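Local coordinates for protein exoenzyme S (Pseudomonas aeruginosa, PDB 6GN8) that probably acts as a secreted bacterial toxin, with a GTPase-activating domain and the ADP-ribosyltransferase domain to which this chain belongs, at residues Leu174-Ser186 against Arg195-Ser207. The protein carries 2 engineered substitutions. Residues are numbered along the deposited sequence; the frame is centred on the assembly and turned at random.
Sequences LYNKETDMRVLLS and RRVLEEAALGELS
Met-181 to Ser-186 and Arg-196 to Glu-200 pair as the two antiparallel strands of a beta hairpin in the mixed sheet of the ADP-ribosyltransferase domain, and a classic beta bulge sets Leu-184 and Leu-185 both opposite Val-197. At the bulge Val-197 O takes the N-H of Leu-184 (N to O 2.8 Å), while Val-197 N donates to Leu-185 O. Arg-182 and Glu-199 exchange two backbone hydrogen bonds, and just past the strand Ala-201 N hydrogen-bonds Asp-180 O. On one face Val-183 CG2 packs against Leu-198 CD2 at 3.8 Å, and Met-181, bent at chi2 (-80°), brings SD to 3.6 Å from Glu-200 N and sets CE over the rim of one face of the Tyr-175 ring. Glu-200 OE2 lies at that ring's edge, 3.7 Å from Tyr-175 CE1; Ser-157 OG hydrogen-bonds Glu-200 OE1, and Arg-156 N OE2. On the face of Val-197 and Glu-199, the bulged Leu-184 meets Glu-199 CB through CD1; Glu-199 OE2 hydrogen-bonds an aromatic side chain and salt-bridges a basic one of the other protein's chain. Poorly ordered Glu-205 sets OE2 over the rim of one Arg-182 guanidinium face, a long, charge-only salt bridge, while Arg-182 NH2 hydrogen-bonds Gly-124 O. In that guanidinium's plane, a water accepts from Arg-182 NE at 2.7 Å.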
loop_
_atom_site.group_PDB
_atom_site.type_symbol
_atom_site.label_atom_id
_atom_site.label_comp_id
_atom_site.label_asym_id
_atom_site.label_seq_id
_atom_site.Cartn_x
_atom_site.Cartn_y
_atom_site.Cartn_z
ATOM N N LEU C 174 -18.111 29.424 -4.310
ATOM C CA LEU C 174 -18.311 29.537 -2.870
ATOM C C LEU C 174 -18.538 28.190 -2.202
ATOM O O LEU C 174 -19.346 27.390 -2.665
ATOM C CB LEU C 174 -19.495 30.463 -2.539
ATOM C CG LEU C 174 -19.596 31.784 -3.281
ATOM C CD1 LEU C 174 -20.830 32.534 -2.837
ATOM C CD2 LEU C 174 -18.323 32.647 -3.126
ATOM N N TYR C 175 -17.840 27.962 -1.089
ATOM C CA TYR C 175 -18.034 26.776 -0.235
ATOM C C TYR C 175 -18.820 27.245 0.985
ATOM O O TYR C 175 -18.668 28.395 1.417
ATOM C CB TYR C 175 -16.700 26.077 0.136
ATOM C CG TYR C 175 -16.140 25.308 -1.043
ATOM C CD1 TYR C 175 -16.541 23.999 -1.299
ATOM C CD2 TYR C 175 -15.270 25.918 -1.951
ATOM C CE1 TYR C 175 -16.085 23.307 -2.423
ATOM C CE2 TYR C 175 -14.796 25.230 -3.068
ATOM C CZ TYR C 175 -15.211 23.926 -3.301
ATOM O OH TYR C 175 -14.821 23.258 -4.424
ATOM N N ASN C 176 -19.702 26.369 1.484
ATOM C CA ASN C 176 -20.613 26.581 2.604
ATOM C C ASN C 176 -19.877 26.980 3.894
ATOM O O ASN C 176 -18.723 26.603 4.090
ATOM C CB ASN C 176 -21.415 25.284 2.837
ATOM C CG ASN C 176 -22.818 25.454 3.359
ATOM O OD1 ASN C 176 -23.603 24.520 3.347
ATOM N ND2 ASN C 176 -23.183 26.631 3.801
ATOM N N LYS C 177 -20.537 27.745 4.771
ATOM C CA LYS C 177 -19.903 28.122 6.030
ATOM C C LYS C 177 -19.706 26.833 6.852
ATOM O O LYS C 177 -20.543 25.937 6.763
ATOM C CB LYS C 177 -20.724 29.197 6.779
ATOM C CG LYS C 177 -22.084 28.746 7.242
ATOM C CD LYS C 177 -22.729 29.742 8.185
ATOM C CE LYS C 177 -24.053 29.237 8.739
ATOM N NZ LYS C 177 -25.139 29.222 7.715
ATOM N N GLU C 178 -18.574 26.709 7.565
ATOM C CA GLU C 178 -18.216 25.539 8.394
ATOM C C GLU C 178 -17.941 24.268 7.546
ATOM O O GLU C 178 -18.089 23.144 8.046
ATOM C CB GLU C 178 -19.276 25.262 9.485
ATOM C CG GLU C 178 -19.357 26.366 10.531
ATOM C CD GLU C 178 -20.436 26.190 11.579
ATOM O OE1 GLU C 178 -21.261 27.119 11.733
ATOM O OE2 GLU C 178 -20.465 25.128 12.243
ATOM N N THR C 179 -17.507 24.442 6.283
ATOM C CA THR C 179 -17.160 23.313 5.424
ATOM C C THR C 179 -15.800 22.806 5.857
ATOM O O THR C 179 -14.798 23.531 5.801
ATOM C CB THR C 179 -17.203 23.652 3.923
ATOM O OG1 THR C 179 -18.553 23.925 3.568
ATOM C CG2 THR C 179 -16.676 22.494 3.040
ATOM N N ASP C 180 -15.799 21.556 6.315
ATOM C CA ASP C 180 -14.637 20.827 6.766
ATOM C C ASP C 180 -13.709 20.596 5.592
ATOM O O ASP C 180 -14.086 20.020 4.564
ATOM C CB ASP C 180 -15.058 19.493 7.427
ATOM C CG ASP C 180 -15.533 19.574 8.865
ATOM O OD1 ASP C 180 -15.094 20.496 9.589
ATOM O OD2 ASP C 180 -16.310 18.689 9.281
ATOM N N MET C 181 -12.498 21.095 5.757
ATOM C CA MET C 181 -11.392 21.002 4.811
ATOM C C MET C 181 -10.172 20.307 5.464
ATOM O O MET C 181 -9.827 20.597 6.622
ATOM C CB MET C 181 -10.989 22.402 4.329
ATOM C CG MET C 181 -12.074 23.131 3.544
ATOM S SD MET C 181 -12.151 22.565 1.833
ATOM C CE MET C 181 -13.206 23.824 1.149
ATOM N N ARG C 182 -9.556 19.378 4.729
ATOM C CA ARG C 182 -8.313 18.719 5.090
ATOM C C ARG C 182 -7.149 19.487 4.523
ATOM O O ARG C 182 -7.137 19.821 3.329
ATOM C CB ARG C 182 -8.259 17.291 4.567
ATOM C CG ARG C 182 -7.128 16.474 5.224
ATOM C CD ARG C 182 -7.169 15.013 4.819
ATOM N NE ARG C 182 -8.504 14.435 4.992
ATOM C CZ ARG C 182 -8.951 13.877 6.113
ATOM N NH1 ARG C 182 -10.186 13.395 6.173
ATOM N NH2 ARG C 182 -8.172 13.810 7.189
ATOM N N VAL C 183 -6.160 19.770 5.379
ATOM C CA VAL C 183 -4.952 20.438 4.949
ATOM C C VAL C 183 -4.036 19.359 4.335
ATOM O O VAL C 183 -3.451 18.587 5.070
ATOM C CB VAL C 183 -4.276 21.209 6.106
ATOM C CG1 VAL C 183 -2.968 21.870 5.636
ATOM C CG2 VAL C 183 -5.228 22.247 6.677
ATOM N N LEU C 184 -3.946 19.287 3.001
ATOM C CA LEU C 184 -3.101 18.312 2.309
ATOM C C LEU C 184 -1.616 18.701 2.357
ATOM O O LEU C 184 -0.743 17.847 2.246
ATOM C CB LEU C 184 -3.553 18.176 0.839
ATOM C CG LEU C 184 -4.947 17.549 0.573
ATOM C CD1 LEU C 184 -5.091 17.194 -0.858
ATOM C CD2 LEU C 184 -5.194 16.305 1.437
ATOM N N LEU C 185 -1.338 19.998 2.441
ATOM C CA LEU C 185 0.004 20.577 2.458
ATOM C C LEU C 185 -0.083 21.984 2.968
ATOM O O LEU C 185 -0.968 22.749 2.542
ATOM C CB LEU C 185 0.621 20.557 1.042
ATOM C CG LEU C 185 2.048 21.090 0.875
ATOM C CD1 LEU C 185 3.092 20.060 1.306
ATOM C CD2 LEU C 185 2.298 21.545 -0.553
ATOM N N SER C 186 0.827 22.322 3.897
ATOM C CA SER C 186 1.030 23.662 4.442
ATOM C C SER C 186 2.513 23.906 4.472
ATOM O O SER C 186 3.265 23.198 5.133
ATOM C CB SER C 186 0.389 23.854 5.808
ATOM O OG SER C 186 0.294 25.256 6.002
ATOM N N ARG C 195 1.769 28.728 1.601
ATOM C CA ARG C 195 1.265 28.074 0.403
ATOM C C ARG C 195 0.627 26.782 0.833
ATOM O O ARG C 195 1.312 25.892 1.351
ATOM C CB ARG C 195 2.407 27.856 -0.599
ATOM C CG ARG C 195 3.191 29.137 -0.884
ATOM C CD ARG C 195 2.819 29.647 -2.227
ATOM N NE ARG C 195 3.380 30.953 -2.532
ATOM C CZ ARG C 195 3.017 31.647 -3.600
ATOM N NH1 ARG C 195 3.542 32.840 -3.832
ATOM N NH2 ARG C 195 2.120 31.158 -4.442
ATOM N N ARG C 196 -0.715 26.710 0.675
ATOM C CA ARG C 196 -1.528 25.617 1.182
ATOM C C ARG C 196 -2.333 24.913 0.120
ATOM O O ARG C 196 -2.724 25.504 -0.880
ATOM C CB ARG C 196 -2.509 26.145 2.275
ATOM C CG ARG C 196 -2.223 25.537 3.628
ATOM C CD ARG C 196 -3.297 25.727 4.673
ATOM N NE ARG C 196 -2.934 26.766 5.639
ATOM C CZ ARG C 196 -3.498 27.966 5.666
ATOM N NH1 ARG C 196 -4.449 28.285 4.787
ATOM N NH2 ARG C 196 -3.126 28.855 6.573
ATOM N N VAL C 197 -2.634 23.644 0.385
ATOM C CA VAL C 197 -3.494 22.834 -0.460
ATOM C C VAL C 197 -4.597 22.293 0.448
ATOM O O VAL C 197 -4.305 21.646 1.459
ATOM C CB VAL C 197 -2.751 21.739 -1.269
ATOM C CG1 VAL C 197 -3.722 20.924 -2.124
ATOM C CG2 VAL C 197 -1.662 22.358 -2.137
ATOM N N LEU C 198 -5.853 22.653 0.145
ATOM C CA LEU C 198 -6.994 22.201 0.944
ATOM C C LEU C 198 -7.870 21.306 0.130
ATOM O O LEU C 198 -8.040 21.507 -1.076
ATOM C CB LEU C 198 -7.849 23.373 1.463
ATOM C CG LEU C 198 -7.213 24.443 2.329
ATOM C CD1 LEU C 198 -8.166 25.641 2.464
ATOM C CD2 LEU C 198 -6.906 23.908 3.716
ATOM N N GLU C 199 -8.498 20.360 0.792
ATOM C CA GLU C 199 -9.425 19.483 0.111
ATOM C C GLU C 199 -10.693 19.329 0.961
ATOM O O GLU C 199 -10.594 19.223 2.180
ATOM C CB GLU C 199 -8.745 18.136 -0.173
ATOM C CG GLU C 199 -9.679 17.032 -0.608
ATOM C CD GLU C 199 -9.070 15.651 -0.498
ATOM O OE1 GLU C 199 -8.644 15.261 0.612
ATOM O OE2 GLU C 199 -9.022 14.953 -1.533
ATOM N N GLU C 200 -11.879 19.342 0.319
ATOM C CA GLU C 200 -13.159 19.114 0.990
ATOM C C GLU C 200 -13.094 17.728 1.621
ATOM O O GLU C 200 -12.928 16.749 0.890
ATOM C CB GLU C 200 -14.303 19.215 -0.033
ATOM C CG GLU C 200 -15.675 19.411 0.565
ATOM C CD GLU C 200 -16.784 19.284 -0.455
ATOM O OE1 GLU C 200 -17.855 18.739 -0.100
ATOM O OE2 GLU C 200 -16.577 19.701 -1.618
ATOM N N ALA C 201 -13.133 17.651 2.975
ATOM C CA ALA C 201 -13.026 16.384 3.727
ATOM C C ALA C 201 -13.982 15.297 3.187
ATOM O O ALA C 201 -13.562 14.150 2.980
ATOM C CB ALA C 201 -13.280 16.621 5.203
ATOM N N ALA C 202 -15.229 15.701 2.857
ATOM C CA ALA C 202 -16.309 14.861 2.316
ATOM C C ALA C 202 -15.966 14.189 0.950
ATOM O O ALA C 202 -16.775 13.380 0.469
ATOM C CB ALA C 202 -17.578 15.692 2.173
ATOM N N LEU C 203 -14.793 14.507 0.336
ATOM C CA LEU C 203 -14.385 13.901 -0.940
ATOM C C LEU C 203 -13.900 12.443 -0.773
ATOM O O LEU C 203 -14.144 11.592 -1.648
ATOM C CB LEU C 203 -13.286 14.728 -1.628
ATOM C CG LEU C 203 -13.761 15.923 -2.436
ATOM C CD1 LEU C 203 -12.599 16.612 -3.128
ATOM C CD2 LEU C 203 -14.787 15.520 -3.458
ATOM N N GLY C 204 -13.197 12.195 0.328
ATOM C CA GLY C 204 -12.622 10.899 0.640
ATOM C C GLY C 204 -11.132 11.025 0.849
ATOM O O GLY C 204 -10.587 12.139 0.823
ATOM N N GLU C 205 -10.459 9.882 1.045
ATOM C CA GLU C 205 -9.013 9.875 1.251
ATOM C C GLU C 205 -8.329 9.260 0.020
ATOM O O GLU C 205 -7.146 9.513 -0.218
ATOM C CB GLU C 205 -8.638 9.184 2.580
ATOM C CG GLU C 205 -9.107 9.991 3.799
ATOM C CD GLU C 205 -8.674 9.532 5.182
ATOM O OE1 GLU C 205 -9.064 8.413 5.588
ATOM O OE2 GLU C 205 -7.972 10.308 5.873
ATOM N N LEU C 206 -9.119 8.567 -0.821
ATOM C CA LEU C 206 -8.695 7.974 -2.086
ATOM C C LEU C 206 -8.797 8.993 -3.240
ATOM O O LEU C 206 -8.432 8.693 -4.382
ATOM C CB LEU C 206 -9.560 6.740 -2.389
ATOM C CG LEU C 206 -9.692 5.672 -1.277
ATOM C CD1 LEU C 206 -10.767 4.644 -1.634
ATOM C CD2 LEU C 206 -8.354 4.958 -1.001
ATOM N N SER C 207 -9.338 10.185 -2.951
ATOM C CA SER C 207 -9.466 11.271 -3.921
ATOM C C SER C 207 -8.092 11.942 -4.102
ATOM O O SER C 207 -7.319 12.020 -3.146
ATOM C CB SER C 207 -10.516 12.286 -3.458
ATOM O OG SER C 207 -10.666 13.366 -4.372
HETATM O O HOH W 1 -16.390 18.423 3.757
HETATM O O HOH W 2 -10.256 14.305 2.937
#